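Local coordinates for Thg1-like uncharacterized protein (Bacillus thuringiensis, PDB 4KGM) that probably adds nucleotides to the 5' end of tRNA, binding ATP and magnesium ions in a polymerase palm-like catalytic domain, at residues E76-I81 and A141-W146; W146-A151 and P224-D229. One frame throughout, in Å; residues are numbered along the deposited sequence.

Following strands 25-31 and 67-73, the chain reaches strand 76-81, an inner strand of the antiparallel palm-like sheet, just after the metal ligand Asp75. Contact 1 closes a loop of 59 residues, passing through helix 97-119 and strand 128-134, outermost in this chain's sheet, before helix 140-160 settles against strand 76-81. Contact 2 opens as contact 1 ends, sharing Trp146, and spans 72 residues to bring the loop 224-229 onto the same helix. The two loops therefore run in series, neither enclosing the other. Helix 140-160 lies between sheet and the loop before helix 231-237; the salt bridge from Glu76 to Arg147 and the packing of Ile145 on Ile226 join the contacts directly.

Contact 1 of 2, residues E76-I81 and A141-W146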
# COMPACT_ATOMS: atom_id res chain seq x y z
N GLU A 76 -11.22 -3.95 23.29
CA GLU A 76 -11.17 -3.37 21.95
C GLU A 76 -12.11 -2.18 21.80
O GLU A 76 -13.15 -2.10 22.46
CB GLU A 76 -11.46 -4.42 20.88
CG GLU A 76 -12.94 -4.69 20.68
CD GLU A 76 -13.20 -5.57 19.48
OE1 GLU A 76 -12.33 -6.40 19.14
OE2 GLU A 76 -14.28 -5.43 18.87
N ILE A 77 -11.73 -1.24 20.93
CA ILE A 77 -12.52 -0.05 20.67
C ILE A 77 -12.63 0.21 19.17
O ILE A 77 -11.62 0.50 18.52
CB ILE A 77 -11.92 1.19 21.35
CG1 ILE A 77 -11.93 1.04 22.87
CG2 ILE A 77 -12.67 2.44 20.94
CD1 ILE A 77 -11.39 2.25 23.60
N SER A 78 -13.83 0.09 18.63
CA SER A 78 -14.07 0.37 17.22
C SER A 78 -14.69 1.75 17.05
O SER A 78 -15.61 2.12 17.77
CB SER A 78 -14.97 -0.69 16.58
OG SER A 78 -14.29 -1.93 16.46
N ILE A 79 -14.17 2.52 16.09
CA ILE A 79 -14.66 3.87 15.85
C ILE A 79 -15.10 4.05 14.39
O ILE A 79 -14.32 3.78 13.47
CB ILE A 79 -13.59 4.92 16.18
CG1 ILE A 79 -13.04 4.68 17.59
CG2 ILE A 79 -14.15 6.33 16.03
CD1 ILE A 79 -11.77 5.45 17.89
N LEU A 80 -16.33 4.50 14.20
CA LEU A 80 -16.84 4.79 12.86
C LEU A 80 -16.60 6.25 12.50
O LEU A 80 -17.11 7.16 13.16
CB LEU A 80 -18.33 4.48 12.75
CG LEU A 80 -19.04 5.05 11.52
CD1 LEU A 80 -18.47 4.45 10.23
CD2 LEU A 80 -20.54 4.83 11.59
N ILE A 81 -15.83 6.48 11.44
CA ILE A 81 -15.54 7.82 10.97
C ILE A 81 -16.11 8.03 9.57
O ILE A 81 -15.89 7.22 8.68
CB ILE A 81 -14.03 8.10 10.94
CG1 ILE A 81 -13.37 7.65 12.24
CG2 ILE A 81 -13.76 9.57 10.68
CD1 ILE A 81 -11.87 7.79 12.24
N ALA A 141 -23.01 -1.43 9.09
CA ALA A 141 -23.86 -2.11 10.06
C ALA A 141 -23.36 -3.53 10.27
O ALA A 141 -23.22 -3.99 11.40
CB ALA A 141 -25.31 -2.12 9.59
N ASN A 142 -23.07 -4.21 9.17
CA ASN A 142 -22.54 -5.57 9.22
C ASN A 142 -21.22 -5.67 9.99
O ASN A 142 -20.88 -6.73 10.52
CB ASN A 142 -22.37 -6.14 7.81
CG ASN A 142 -23.70 -6.50 7.16
OD1 ASN A 142 -24.09 -5.90 6.16
ND2 ASN A 142 -24.39 -7.47 7.74
N TYR A 143 -20.47 -4.57 10.05
CA TYR A 143 -19.22 -4.56 10.81
C TYR A 143 -19.49 -4.65 12.31
O TYR A 143 -18.89 -5.47 13.00
CB TYR A 143 -18.39 -3.30 10.52
CG TYR A 143 -17.20 -3.17 11.46
CD1 TYR A 143 -16.04 -3.90 11.24
CD2 TYR A 143 -17.25 -2.34 12.57
CE1 TYR A 143 -14.96 -3.80 12.09
CE2 TYR A 143 -16.18 -2.23 13.43
CZ TYR A 143 -15.04 -2.96 13.18
OH TYR A 143 -13.96 -2.86 14.04
N PHE A 144 -20.37 -3.80 12.81
CA PHE A 144 -20.70 -3.77 14.22
C PHE A 144 -21.49 -5.02 14.64
O PHE A 144 -21.35 -5.50 15.76
CB PHE A 144 -21.47 -2.50 14.58
CG PHE A 144 -20.66 -1.24 14.38
CD1 PHE A 144 -19.70 -0.86 15.30
CD2 PHE A 144 -20.86 -0.45 13.26
CE1 PHE A 144 -18.96 0.29 15.12
CE2 PHE A 144 -20.12 0.70 13.07
CZ PHE A 144 -19.17 1.08 14.00
N ILE A 145 -22.31 -5.53 13.72
CA ILE A 145 -22.99 -6.80 13.93
C ILE A 145 -21.96 -7.91 14.11
O ILE A 145 -22.11 -8.78 14.96
CB ILE A 145 -23.92 -7.15 12.75
CG1 ILE A 145 -25.09 -6.18 12.68
CG2 ILE A 145 -24.43 -8.58 12.87
CD1 ILE A 145 -25.94 -6.33 11.44
N TRP A 146 -20.90 -7.84 13.31
CA TRP A 146 -19.80 -8.79 13.40
C TRP A 146 -19.07 -8.64 14.72
O TRP A 146 -18.59 -9.62 15.30
CB TRP A 146 -18.84 -8.59 12.23
CG TRP A 146 -17.61 -9.44 12.27
CD1 TRP A 146 -17.55 -10.80 12.42
CD2 TRP A 146 -16.26 -8.99 12.14
NE1 TRP A 146 -16.24 -11.22 12.40
CE2 TRP A 146 -15.43 -10.13 12.22
CE3 TRP A 146 -15.67 -7.74 11.95
CZ2 TRP A 146 -14.04 -10.05 12.13
CZ3 TRP A 146 -14.29 -7.66 11.86
CH2 TRP A 146 -13.49 -8.81 11.95
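Ser78 and Tyr143 meet through their hydroxyls: Ser78 OG lies 2.6 Å from Tyr143 OH in a hydrogen bond that either group could donate. The serine approaches the edge of the phenol, near the ring plane, and its CB comes in at the same edge. Tyr143 extends to the sheet because its CG stands anti to the backbone N (chi1 171°), carrying the long ring away from the helix so that its hydroxyl arrives at the small serine.

Phe144 turns differently, with CG anti to its carbonyl carbon (chi1 -64°), and the rings make a T-shaped (edge-to-face) pair within the helix, Tyr143 CD2 standing 3.8 Å above the centre of the Phe144 ring. Leu80 meets Phe144 at its edge, CB lying 3.7 Å from CZ. Helix 141-146 and strand 76-81 run almost antiparallel, at 171° with axes 10.8 Å apart, a spacing that aromatic side chains can bridge. The strand alternates: Ser78 and Leu80 point to this helix, while Ile77 and Ile79 point away and pack on helix 47-63, as expected for a central strand in a palm-like sheet covered on two sides.

Tyr143 OH also bonds Arg28 NH1 on the adjacent strand. Two polar partners thus satisfy a buried phenol hydroxyl, and the nearby guanidinium may polarise it, while Phe144 and Leu80 supply the apolar surroundings.

Contact 2 of 2, residues W146-A151 and P224-D229; sequences WRQQDA and PIISKD
The flat amide of Gln148 faces Ile226, whose CG1 lies over its plane 3.4 Å from CD, while Pro224 O approaches in the plane, beyond NE2. This pairs helix 140-160 with the loop joining strand 215-220 to helix 231-237, at a short 3-10 turn, 226-228.

Glutamine suits the place because one amide carries both a hydrogen-bond donor and an acceptor. Gln148 NE2 donates to Pro224 O at 3.0 Å, nearly straight at 172° and in the plane of both the amide and the carbonyl. Gln148 OE1 accepts from Ile226 N at 2.9 Å, a donor tilted 22° from the carbonyl plane. Two bonds to backbone groups two residues apart fix the amide's rotation and decide which end is oxygen. Beyond CG the chain is extended (chi2 -171°), carrying the group from helix to loop, and it crosses the Ile226 side chain at about a right angle. Branched and apolar, Ile226 packs on Ile145 of helix 140-160 and on Tyr232 and Val233 of helix 231-237. The turn itself is tied by Lys228 N to Ile225 O.

At the exposed side a water links the segments, accepting from Gln149 NE2 at 2.7 Å and bonding Ser227 OG at 3.0 Å.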
# COMPACT_ATOMS: atom_id res chain seq x y z
N TRP A 146 -20.90 -7.84 13.31
CA TRP A 146 -19.80 -8.79 13.40
C TRP A 146 -19.07 -8.64 14.72
O TRP A 146 -18.59 -9.62 15.30
CB TRP A 146 -18.84 -8.59 12.23
CG TRP A 146 -17.61 -9.44 12.27
CD1 TRP A 146 -17.55 -10.80 12.42
CD2 TRP A 146 -16.26 -8.99 12.14
NE1 TRP A 146 -16.24 -11.22 12.40
CE2 TRP A 146 -15.43 -10.13 12.22
CE3 TRP A 146 -15.67 -7.74 11.95
CZ2 TRP A 146 -14.04 -10.05 12.13
CZ3 TRP A 146 -14.29 -7.66 11.86
CH2 TRP A 146 -13.49 -8.81 11.95
N ARG A 147 -18.99 -7.41 15.21
CA ARG A 147 -18.31 -7.12 16.47
C ARG A 147 -19.15 -7.52 17.68
O ARG A 147 -18.62 -7.98 18.69
CB ARG A 147 -17.94 -5.64 16.55
CG ARG A 147 -16.85 -5.21 15.58
CD ARG A 147 -15.49 -5.73 16.00
NE ARG A 147 -15.18 -7.03 15.42
CZ ARG A 147 -14.18 -7.81 15.83
NH1 ARG A 147 -13.40 -7.43 16.83
NH2 ARG A 147 -13.96 -8.98 15.24
N GLN A 148 -20.47 -7.36 17.57
CA GLN A 148 -21.38 -7.77 18.64
C GLN A 148 -21.45 -9.29 18.75
O GLN A 148 -21.60 -9.83 19.84
CB GLN A 148 -22.78 -7.19 18.42
CG GLN A 148 -22.95 -5.77 18.92
CD GLN A 148 -24.40 -5.32 18.88
OE1 GLN A 148 -25.22 -5.90 18.17
NE2 GLN A 148 -24.72 -4.28 19.64
N GLN A 149 -21.35 -9.98 17.61
CA GLN A 149 -21.35 -11.44 17.60
C GLN A 149 -20.05 -11.97 18.20
O GLN A 149 -20.01 -13.08 18.74
CB GLN A 149 -21.55 -11.97 16.19
CG GLN A 149 -22.96 -11.75 15.64
CD GLN A 149 -23.12 -12.21 14.20
OE1 GLN A 149 -22.23 -12.84 13.64
NE2 GLN A 149 -24.26 -11.88 13.60
N ASP A 150 -18.99 -11.18 18.10
CA ASP A 150 -17.71 -11.52 18.72
C ASP A 150 -17.73 -11.11 20.18
O ASP A 150 -16.94 -11.60 20.99
CB ASP A 150 -16.56 -10.84 17.98
CG ASP A 150 -15.20 -11.23 18.53
OD1 ASP A 150 -14.68 -10.51 19.41
OD2 ASP A 150 -14.65 -12.26 18.09
N ALA A 151 -18.64 -10.19 20.52
CA ALA A 151 -18.80 -9.73 21.89
C ALA A 151 -19.51 -10.78 22.74
O ALA A 151 -19.11 -11.05 23.87
CB ALA A 151 -19.58 -8.43 21.92
N PRO A 224 -28.96 -1.38 21.36
CA PRO A 224 -29.68 -2.55 20.85
C PRO A 224 -28.77 -3.55 20.17
O PRO A 224 -27.58 -3.29 19.96
CB PRO A 224 -30.63 -1.94 19.82
CG PRO A 224 -29.89 -0.74 19.32
CD PRO A 224 -29.15 -0.19 20.50
N ILE A 225 -29.33 -4.71 19.83
CA ILE A 225 -28.64 -5.67 18.99
C ILE A 225 -28.73 -5.15 17.57
O ILE A 225 -29.82 -5.04 17.01
CB ILE A 225 -29.29 -7.06 19.07
CG1 ILE A 225 -29.43 -7.51 20.53
CG2 ILE A 225 -28.48 -8.08 18.27
CD1 ILE A 225 -30.08 -8.86 20.69
N ILE A 226 -27.58 -4.80 16.99
CA ILE A 226 -27.53 -4.15 15.69
C ILE A 226 -28.24 -4.95 14.60
O ILE A 226 -28.89 -4.39 13.72
CB ILE A 226 -26.08 -3.84 15.25
CG1 ILE A 226 -25.31 -3.17 16.39
CG2 ILE A 226 -26.07 -2.96 14.01
CD1 ILE A 226 -25.85 -1.81 16.77
N SER A 227 -28.13 -6.28 14.67
CA SER A 227 -28.76 -7.15 13.68
C SER A 227 -30.28 -7.06 13.71
O SER A 227 -30.96 -7.47 12.76
CB SER A 227 -28.30 -8.60 13.87
OG SER A 227 -28.57 -9.07 15.18
N LYS A 228 -30.82 -6.53 14.80
CA LYS A 228 -32.26 -6.34 14.93
C LYS A 228 -32.64 -4.86 14.86
O LYS A 228 -33.82 -4.51 14.95
CB LYS A 228 -32.77 -6.96 16.24
N ASP A 229 -31.64 -4.00 14.71
CA ASP A 229 -31.87 -2.57 14.58
C ASP A 229 -30.70 -1.92 13.83
O ASP A 229 -29.84 -1.27 14.42
CB ASP A 229 -32.05 -1.92 15.95
CG ASP A 229 -32.47 -0.46 15.85
OD1 ASP A 229 -33.02 -0.07 14.80
OD2 ASP A 229 -32.25 0.29 16.83
O HOH W 1 -26.22 -10.97 15.20